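Local coordinates for hydrolase, haloacid dehalogenase-like family (Pseudomonas syringae pv. tomato, PDB 3S6J), which probably acts as a metal-dependent sugar phosphatase of the haloacid dehalogenase-like family, the chain being the hydrolase portion of a longer protein and carrying bound calcium, at residues Pro5-Leu17 with Leu99-Ala113. Sequence-based numbering, arbitrary orientation.
Sequences PQTSFIFDLDGTL and LLETLDKENLKWCIA. With CA (calcium ion), chain M.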
ATOM      1  N   PRO E   5     -28.793  19.940  14.092  1.00 57.52           N
ATOM      2  CA  PRO E   5     -27.493  19.677  14.726  1.00 58.20           C
ATOM      3  C   PRO E   5     -26.383  19.520  13.690  1.00 55.20           C
ATOM      4  O   PRO E   5     -26.147  18.412  13.206  1.00 54.31           O
ATOM      5  CB  PRO E   5     -27.727  18.348  15.455  1.00 59.18           C
ATOM      6  CG  PRO E   5     -29.201  18.337  15.746  1.00 58.36           C
ATOM      7  CD  PRO E   5     -29.851  19.037  14.582  1.00 59.27           C
ATOM      8  N   GLN E   6     -25.716  20.619  13.353  1.00 53.55           N
ATOM      9  CA  GLN E   6     -24.684  20.591  12.321  1.00 51.41           C
ATOM     10  C   GLN E   6     -23.526  19.636  12.668  1.00 49.13           C
ATOM     11  O   GLN E   6     -23.096  19.536  13.820  1.00 48.47           O
ATOM     12  CB  GLN E   6     -24.181  22.005  12.000  1.00 51.20           C
ATOM     13  CG  GLN E   6     -24.752  22.622  10.702  1.00 53.69           C
ATOM     14  CD  GLN E   6     -26.190  23.145  10.829  1.00 59.17           C
ATOM     15  OE1 GLN E   6     -26.637  23.525  11.914  1.00 60.83           O
ATOM     16  NE2 GLN E   6     -26.913  23.180   9.705  1.00 54.40           N
ATOM     17  N   THR E   7     -23.047  18.920  11.659  1.00 46.26           N
ATOM     18  CA  THR E   7     -21.964  17.969  11.838  1.00 44.39           C
ATOM     19  C   THR E   7     -20.641  18.661  12.171  1.00 43.50           C
ATOM     20  O   THR E   7     -20.323  19.720  11.610  1.00 45.01           O
ATOM     21  CB  THR E   7     -21.787  17.100  10.581  1.00 43.01           C
ATOM     22  OG1 THR E   7     -22.914  16.220  10.463  1.00 43.57           O
ATOM     23  CG2 THR E   7     -20.501  16.271  10.678  1.00 41.35           C
ATOM     24  N   SER E   8     -19.901  18.071  13.104  1.00 40.99           N
ATOM     25  CA  SER E   8     -18.530  18.484  13.412  1.00 42.97           C
ATOM     26  C   SER E   8     -17.556  17.411  12.911  1.00 40.40           C
ATOM     27  O   SER E   8     -17.900  16.224  12.880  1.00 40.21           O
ATOM     28  CB  SER E   8     -18.363  18.718  14.916  1.00 43.33           C
ATOM     29  OG  SER E   8     -19.179  19.792  15.348  1.00 41.00           O
ATOM     30  N   PHE E   9     -16.352  17.823  12.523  1.00 38.04           N
ATOM     31  CA  PHE E   9     -15.475  16.958  11.746  1.00 35.84           C
ATOM     32  C   PHE E   9     -14.141  16.660  12.415  1.00 38.59           C
ATOM     33  O   PHE E   9     -13.396  17.572  12.792  1.00 39.57           O
ATOM     34  CB  PHE E   9     -15.222  17.567  10.365  1.00 36.77           C
ATOM     35  CG  PHE E   9     -16.431  17.572   9.473  1.00 39.96           C
ATOM     36  CD1 PHE E   9     -17.463  18.485   9.677  1.00 40.16           C
ATOM     37  CD2 PHE E   9     -16.538  16.673   8.425  1.00 38.82           C
ATOM     38  CE1 PHE E   9     -18.587  18.492   8.844  1.00 42.10           C
ATOM     39  CE2 PHE E   9     -17.655  16.673   7.594  1.00 39.15           C
ATOM     40  CZ  PHE E   9     -18.683  17.583   7.807  1.00 40.91           C
ATOM     41  N   ILE E  10     -13.830  15.375  12.543  1.00 36.70           N
ATOM     42  CA  ILE E  10     -12.519  14.961  13.040  1.00 36.82           C
ATOM     43  C   ILE E  10     -11.726  14.282  11.925  1.00 36.00           C
ATOM     44  O   ILE E  10     -12.075  13.190  11.478  1.00 34.90           O
ATOM     45  CB  ILE E  10     -12.629  14.023  14.247  1.00 31.91           C
ATOM     46  CG1 ILE E  10     -13.501  14.659  15.332  1.00 32.84           C
ATOM     47  CG2 ILE E  10     -11.254  13.740  14.775  1.00 35.31           C
ATOM     48  CD1 ILE E  10     -13.861  13.729  16.485  1.00 32.54           C
ATOM     49  N   PHE E  11     -10.669  14.949  11.472  1.00 34.58           N
ATOM     50  CA  PHE E  11      -9.893  14.468  10.344  1.00 33.43           C
ATOM     51  C   PHE E  11      -8.612  13.784  10.816  1.00 34.64           C
ATOM     52  O   PHE E  11      -7.891  14.311  11.669  1.00 36.11           O
ATOM     53  CB  PHE E  11      -9.488  15.631   9.443  1.00 34.18           C
ATOM     54  CG  PHE E  11     -10.603  16.197   8.607  1.00 33.64           C
ATOM     55  CD1 PHE E  11     -10.906  15.651   7.373  1.00 32.96           C
ATOM     56  CD2 PHE E  11     -11.308  17.307   9.031  1.00 34.82           C
ATOM     57  CE1 PHE E  11     -11.908  16.199   6.589  1.00 34.97           C
ATOM     58  CE2 PHE E  11     -12.315  17.853   8.255  1.00 35.16           C
ATOM     59  CZ  PHE E  11     -12.623  17.297   7.039  1.00 34.27           C
ATOM     60  N   ASP E  12      -8.330  12.611  10.269  1.00 30.43           N
ATOM     61  CA  ASP E  12      -6.985  12.077  10.358  1.00 33.33           C
ATOM     62  C   ASP E  12      -6.098  12.933   9.429  1.00 33.24           C
ATOM     63  O   ASP E  12      -6.620  13.721   8.631  1.00 32.01           O
ATOM     64  CB  ASP E  12      -6.972  10.612   9.945  1.00 30.76           C
ATOM     65  CG  ASP E  12      -5.573  10.087   9.750  1.00 32.67           C
ATOM     66  OD1 ASP E  12      -4.839   9.977  10.747  1.00 31.93           O
ATOM     67  OD2 ASP E  12      -5.210   9.796   8.594  1.00 32.30           O
ATOM     68  N   LEU E  13      -4.774  12.799   9.523  1.00 32.66           N
ATOM     69  CA  LEU E  13      -3.892  13.671   8.737  1.00 31.33           C
ATOM     70  C   LEU E  13      -3.120  12.926   7.649  1.00 31.53           C
ATOM     71  O   LEU E  13      -3.426  13.027   6.458  1.00 34.18           O
ATOM     72  CB  LEU E  13      -2.937  14.422   9.666  1.00 31.66           C
ATOM     73  CG  LEU E  13      -1.971  15.454   9.068  1.00 33.84           C
ATOM     74  CD1 LEU E  13      -2.682  16.452   8.132  1.00 32.42           C
ATOM     75  CD2 LEU E  13      -1.240  16.187  10.204  1.00 35.78           C
ATOM     76  N   ASP E  14      -2.115  12.183   8.079  1.00 32.79           N
ATOM     77  CA  ASP E  14      -1.269  11.383   7.213  1.00 33.64           C
ATOM     78  C   ASP E  14      -2.107  10.338   6.439  1.00 33.26           C
ATOM     79  O   ASP E  14      -2.616   9.397   7.027  1.00 31.08           O
ATOM     80  CB  ASP E  14      -0.195  10.760   8.122  1.00 33.23           C
ATOM     81  CG  ASP E  14       0.507   9.568   7.514  1.00 34.25           C
ATOM     82  OD1 ASP E  14       0.552   8.521   8.194  1.00 37.14           O
ATOM     83  OD2 ASP E  14       1.047   9.671   6.393  1.00 35.94           O
ATOM     84  N   GLY E  15      -2.283  10.536   5.130  1.00 32.20           N
ATOM     85  CA  GLY E  15      -3.000   9.583   4.295  1.00 28.81           C
ATOM     86  C   GLY E  15      -4.423  10.013   4.020  1.00 31.31           C
ATOM     87  O   GLY E  15      -5.123   9.424   3.192  1.00 31.17           O
ATOM     88  N   THR E  16      -4.847  11.066   4.703  1.00 31.40           N
ATOM     89  CA  THR E  16      -6.236  11.486   4.676  1.00 29.45           C
ATOM     90  C   THR E  16      -6.317  12.895   4.091  1.00 32.25           C
ATOM     91  O   THR E  16      -7.102  13.142   3.165  1.00 30.63           O
ATOM     92  CB  THR E  16      -6.859  11.427   6.094  1.00 31.82           C
ATOM     93  OG1 THR E  16      -6.925  10.058   6.548  1.00 31.17           O
ATOM     94  CG2 THR E  16      -8.253  12.062   6.118  1.00 28.99           C
ATOM     95  N   LEU E  17      -5.499  13.810   4.620  1.00 30.41           N
ATOM     96  CA  LEU E  17      -5.378  15.154   4.045  1.00 31.92           C
ATOM     97  C   LEU E  17      -4.051  15.363   3.277  1.00 33.17           C
ATOM     98  O   LEU E  17      -4.002  16.122   2.316  1.00 31.66           O
ATOM     99  CB  LEU E  17      -5.575  16.241   5.111  1.00 32.64           C
ATOM    100  CG  LEU E  17      -6.911  16.232   5.851  1.00 33.29           C
ATOM    101  CD1 LEU E  17      -6.883  17.111   7.118  1.00 32.73           C
ATOM    102  CD2 LEU E  17      -8.059  16.624   4.928  1.00 32.00           C
ATOM    103  N   LEU E  99     -11.602  21.247   0.835  1.00 42.13           N
ATOM    104  CA  LEU E  99     -12.570  20.708   1.800  1.00 38.50           C
ATOM    105  C   LEU E  99     -12.501  21.520   3.080  1.00 40.91           C
ATOM    106  O   LEU E  99     -13.529  21.911   3.637  1.00 42.83           O
ATOM    107  CB  LEU E  99     -12.314  19.224   2.092  1.00 36.31           C
ATOM    108  CG  LEU E  99     -13.241  18.546   3.120  1.00 39.02           C
ATOM    109  CD1 LEU E  99     -14.725  18.688   2.724  1.00 37.47           C
ATOM    110  CD2 LEU E  99     -12.878  17.069   3.358  1.00 33.51           C
ATOM    111  N   LEU E 100     -11.286  21.790   3.543  1.00 40.63           N
ATOM    112  CA  LEU E 100     -11.121  22.523   4.799  1.00 43.05           C
ATOM    113  C   LEU E 100     -11.656  23.944   4.661  1.00 45.52           C
ATOM    114  O   LEU E 100     -12.358  24.435   5.542  1.00 45.77           O
ATOM    115  CB  LEU E 100      -9.664  22.526   5.248  1.00 40.99           C
ATOM    116  CG  LEU E 100      -9.132  21.173   5.734  1.00 41.61           C
ATOM    117  CD1 LEU E 100      -7.629  21.239   5.955  1.00 39.17           C
ATOM    118  CD2 LEU E 100      -9.867  20.715   7.012  1.00 38.62           C
ATOM    119  N   GLU E 101     -11.333  24.582   3.535  1.00 45.15           N
ATOM    120  CA  GLU E 101     -11.864  25.896   3.199  1.00 45.86           C
ATOM    121  C   GLU E 101     -13.392  25.892   3.133  1.00 47.34           C
ATOM    122  O   GLU E 101     -14.042  26.828   3.614  1.00 48.85           O
ATOM    123  CB  GLU E 101     -11.277  26.380   1.870  1.00 47.17           C
ATOM    124  CG  GLU E 101      -9.782  26.651   1.940  1.00 47.66           C
ATOM    125  CD  GLU E 101      -9.207  27.232   0.656  1.00 50.00           C
ATOM    126  OE1 GLU E 101      -9.708  26.904  -0.445  1.00 48.73           O
ATOM    127  OE2 GLU E 101      -8.234  28.012   0.753  1.00 52.33           O
ATOM    128  N   THR E 102     -13.967  24.840   2.554  1.00 45.44           N
ATOM    129  CA  THR E 102     -15.422  24.730   2.482  1.00 43.57           C
ATOM    130  C   THR E 102     -16.044  24.720   3.874  1.00 47.98           C
ATOM    131  O   THR E 102     -17.038  25.402   4.116  1.00 49.84           O
ATOM    132  CB  THR E 102     -15.880  23.495   1.709  1.00 44.71           C
ATOM    133  OG1 THR E 102     -15.332  23.529   0.384  1.00 39.97           O
ATOM    134  CG2 THR E 102     -17.404  23.465   1.608  1.00 43.17           C
ATOM    135  N   LEU E 103     -15.444  23.965   4.791  1.00 45.82           N
ATOM    136  CA  LEU E 103     -15.963  23.850   6.146  1.00 47.30           C
ATOM    137  C   LEU E 103     -15.922  25.175   6.905  1.00 47.41           C
ATOM    138  O   LEU E 103     -16.861  25.518   7.611  1.00 48.08           O
ATOM    139  CB  LEU E 103     -15.192  22.781   6.936  1.00 44.10           C
ATOM    140  CG  LEU E 103     -15.256  21.356   6.387  1.00 43.99           C
ATOM    141  CD1 LEU E 103     -14.404  20.416   7.243  1.00 37.91           C
ATOM    142  CD2 LEU E 103     -16.695  20.864   6.317  1.00 39.84           C
ATOM    143  N   ASP E 104     -14.824  25.907   6.787  1.00 47.42           N
ATOM    144  CA  ASP E 104     -14.715  27.191   7.477  1.00 50.13           C
ATOM    145  C   ASP E 104     -15.778  28.149   6.971  1.00 50.09           C
ATOM    146  O   ASP E 104     -16.481  28.781   7.751  1.00 51.94           O
ATOM    147  CB  ASP E 104     -13.341  27.818   7.253  1.00 50.43           C
ATOM    148  CG  ASP E 104     -12.237  26.993   7.831  1.00 49.70           C
ATOM    149  OD1 ASP E 104     -12.559  25.965   8.465  1.00 48.04           O
ATOM    150  OD2 ASP E 104     -11.055  27.370   7.649  1.00 51.26           O
ATOM    151  N   LYS E 105     -15.875  28.250   5.651  1.00 52.35           N
ATOM    152  CA  LYS E 105     -16.804  29.167   5.014  1.00 54.37           C
ATOM    153  C   LYS E 105     -18.235  28.830   5.417  1.00 55.26           C
ATOM    154  O   LYS E 105     -19.143  29.652   5.300  1.00 58.57           O
ATOM    155  CB  LYS E 105     -16.651  29.087   3.499  1.00 53.57           C
ATOM    156  CG  LYS E 105     -17.337  30.220   2.759  1.00 59.96           C
ATOM    157  CD  LYS E 105     -17.472  29.926   1.272  1.00 58.59           C
ATOM    158  CE  LYS E 105     -18.296  31.006   0.575  1.00 61.04           C
ATOM    159  NZ  LYS E 105     -19.716  31.047   1.051  1.00 58.93           N
ATOM    160  N   GLU E 106     -18.415  27.617   5.918  1.00 53.64           N
ATOM    161  CA  GLU E 106     -19.731  27.077   6.201  1.00 51.10           C
ATOM    162  C   GLU E 106     -19.971  26.996   7.706  1.00 50.95           C
ATOM    163  O   GLU E 106     -20.995  26.479   8.150  1.00 52.42           O
ATOM    164  CB  GLU E 106     -19.802  25.690   5.587  1.00 51.24           C
ATOM    165  CG  GLU E 106     -21.162  25.206   5.193  1.00 52.35           C
ATOM    166  CD  GLU E 106     -21.085  24.293   3.988  1.00 55.40           C
ATOM    167  OE1 GLU E 106     -20.367  24.659   3.035  1.00 56.25           O
ATOM    168  OE2 GLU E 106     -21.731  23.220   3.985  1.00 58.29           O
ATOM    169  N   ASN E 107     -19.017  27.491   8.490  1.00 50.33           N
ATOM    170  CA  ASN E 107     -19.110  27.442   9.951  1.00 51.21           C
ATOM    171  C   ASN E 107     -19.109  26.051  10.596  1.00 51.59           C
ATOM    172  O   ASN E 107     -19.375  25.914  11.794  1.00 49.16           O
ATOM    173  CB  ASN E 107     -20.323  28.234  10.427  1.00 52.09           C
ATOM    174  CG  ASN E 107     -20.153  29.714  10.211  1.00 57.99           C
ATOM    175  OD1 ASN E 107     -19.242  30.332  10.773  1.00 58.18           O
ATOM    176  ND2 ASN E 107     -21.012  30.298   9.372  1.00 59.81           N
ATOM    177  N   LEU E 108     -18.801  25.021   9.814  1.00 51.09           N
ATOM    178  CA  LEU E 108     -18.691  23.670  10.367  1.00 48.53           C
ATOM    179  C   LEU E 108     -17.355  23.520  11.088  1.00 45.88           C
ATOM    180  O   LEU E 108     -16.313  23.885  10.549  1.00 46.78           O
ATOM    181  CB  LEU E 108     -18.826  22.621   9.257  1.00 47.34           C
ATOM    182  CG  LEU E 108     -20.116  22.760   8.427  1.00 49.36           C
ATOM    183  CD1 LEU E 108     -20.053  21.940   7.142  1.00 47.06           C
ATOM    184  CD2 LEU E 108     -21.342  22.391   9.253  1.00 45.81           C
ATOM    185  N   LYS E 109     -17.395  22.995  12.310  1.00 45.34           N
ATOM    186  CA  LYS E 109     -16.200  22.846  13.131  1.00 45.08           C
ATOM    187  C   LYS E 109     -15.436  21.569  12.783  1.00 44.96           C
ATOM    188  O   LYS E 109     -16.044  20.511  12.588  1.00 42.24           O
ATOM    189  CB  LYS E 109     -16.574  22.778  14.612  1.00 44.37           C
ATOM    190  CG  LYS E 109     -17.493  23.871  15.114  1.00 48.03           C
ATOM    191  CD  LYS E 109     -18.252  23.362  16.345  1.00 50.34           C
ATOM    192  CE  LYS E 109     -18.712  24.482  17.272  1.00 56.48           C
ATOM    193  NZ  LYS E 109     -19.879  25.263  16.745  1.00 56.44           N
ATOM    194  N   TRP E 110     -14.107  21.663  12.732  1.00 43.79           N
ATOM    195  CA  TRP E 110     -13.270  20.486  12.507  1.00 41.03           C
ATOM    196  C   TRP E 110     -11.989  20.517  13.320  1.00 42.32           C
ATOM    197  O   TRP E 110     -11.458  21.579  13.654  1.00 42.21           O
ATOM    198  CB  TRP E 110     -12.927  20.305  11.028  1.00 40.25           C
ATOM    199  CG  TRP E 110     -12.227  21.487  10.412  1.00 42.46           C
ATOM    200  CD1 TRP E 110     -12.815  22.557   9.809  1.00 42.77           C
ATOM    201  CD2 TRP E 110     -10.813  21.718  10.349  1.00 40.01           C
ATOM    202  NE1 TRP E 110     -11.862  23.436   9.370  1.00 42.25           N
ATOM    203  CE2 TRP E 110     -10.622  22.946   9.687  1.00 42.63           C
ATOM    204  CE3 TRP E 110      -9.689  21.005  10.785  1.00 42.17           C
ATOM    205  CZ2 TRP E 110      -9.350  23.481   9.440  1.00 42.00           C
ATOM    206  CZ3 TRP E 110      -8.420  21.535  10.541  1.00 42.99           C
ATOM    207  CH2 TRP E 110      -8.267  22.764   9.873  1.00 43.70           C
ATOM    208  N   CYS E 111     -11.499  19.326  13.624  1.00 41.52           N
ATOM    209  CA  CYS E 111     -10.260  19.163  14.353  1.00 41.75           C
ATOM    210  C   CYS E 111      -9.435  18.077  13.683  1.00 40.70           C
ATOM    211  O   CYS E 111      -9.983  17.129  13.123  1.00 39.57           O
ATOM    212  CB  CYS E 111     -10.548  18.774  15.802  1.00 40.10           C
ATOM    213  SG  CYS E 111      -9.098  18.779  16.874  1.00 38.26           S
ATOM    214  N   ILE E 112      -8.113  18.218  13.733  1.00 41.04           N
ATOM    215  CA  ILE E 112      -7.250  17.174  13.206  1.00 39.35           C
ATOM    216  C   ILE E 112      -6.846  16.287  14.362  1.00 38.27           C
ATOM    217  O   ILE E 112      -6.638  16.772  15.468  1.00 39.44           O
ATOM    218  CB  ILE E 112      -6.046  17.751  12.444  1.00 40.50           C
ATOM    219  CG1 ILE E 112      -6.512  18.209  11.061  1.00 37.13           C
ATOM    220  CG2 ILE E 112      -4.914  16.722  12.345  1.00 35.91           C
ATOM    221  CD1 ILE E 112      -5.538  19.124  10.350  1.00 39.93           C
ATOM    222  N   ALA E 113      -6.798  14.981  14.115  1.00 38.30           N
ATOM    223  CA  ALA E 113      -6.460  14.003  15.153  1.00 35.31           C
ATOM    224  C   ALA E 113      -5.550  12.926  14.578  1.00 35.50           C
ATOM    225  O   ALA E 113      -5.982  12.115  13.748  1.00 31.13           O
ATOM    226  CB  ALA E 113      -7.720  13.383  15.745  1.00 34.27           C
TER
HETATM  227 CA    CA M   1      -3.618   7.841   8.573  1.00 34.38          CA
HETATM  228  O   HOH W   1      -4.652   6.638  10.406  1.00 28.39           O
HETATM  229  O   HOH W   2      -1.501   7.738   9.991  1.00 32.71           O
HETATM  230  O   HOH W   3      -2.552   5.597   7.590  1.00 30.50           O
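F9 and F11 pair with W110 and I112 as parallel neighbours: the axes of strands 8-11 and 110-113 come within 4.6 Å, 19° from parallel, while helix segment 99-105 runs back nearly antiparallel over the face that carries F9 and F11. Four bonds set the register: F9 N donates to K109 O, C111 N to F9 O, F11 N to C111 O, and A113 N to F11 O, the third being the straightest at 166°. On the face turned to the helix, L103 divides its methyls between two rings. Its CD2 sits over one face of F9, 4.1 Å from the ring centroid, a CH-pi contact, with T7 CG2 on the opposite face; its CD1 meets the rim of F11 in plane, 3.5 Å from F11 CE2. L99 CD2 reaches F11 CE1 at 3.5 Å, also at the edge, and W110 CB closes in beside CE2. With its CG lodged between backbone N and carbonyl carbon (chi1 58°), W110 swings its indole away from strand 8-11 and under L100, whose CD2 lies over the ring centre. There W110 NE1 donates to D104 OD1 at 2.8 Å, close to the indole plane and on the syn lone pair, tying strand to helix. On the other face, I10 CG2 touches A113 CB at 3.7 Å, and helix 151-160 covers both through F153. Beyond F11 comes a sequence matching the HAD-family DxDx(T/V) pattern, where D12 OD2 and D14 O bind calcium together with D172. T16 OG1 donates to D12 OD2 on its anti lone pair, and K147 bridges D12 OD1 and A113 O. Apolar packing on both strand faces and polar grips at its end are consistent with holding the calcium-binding carboxylate of D12 in place.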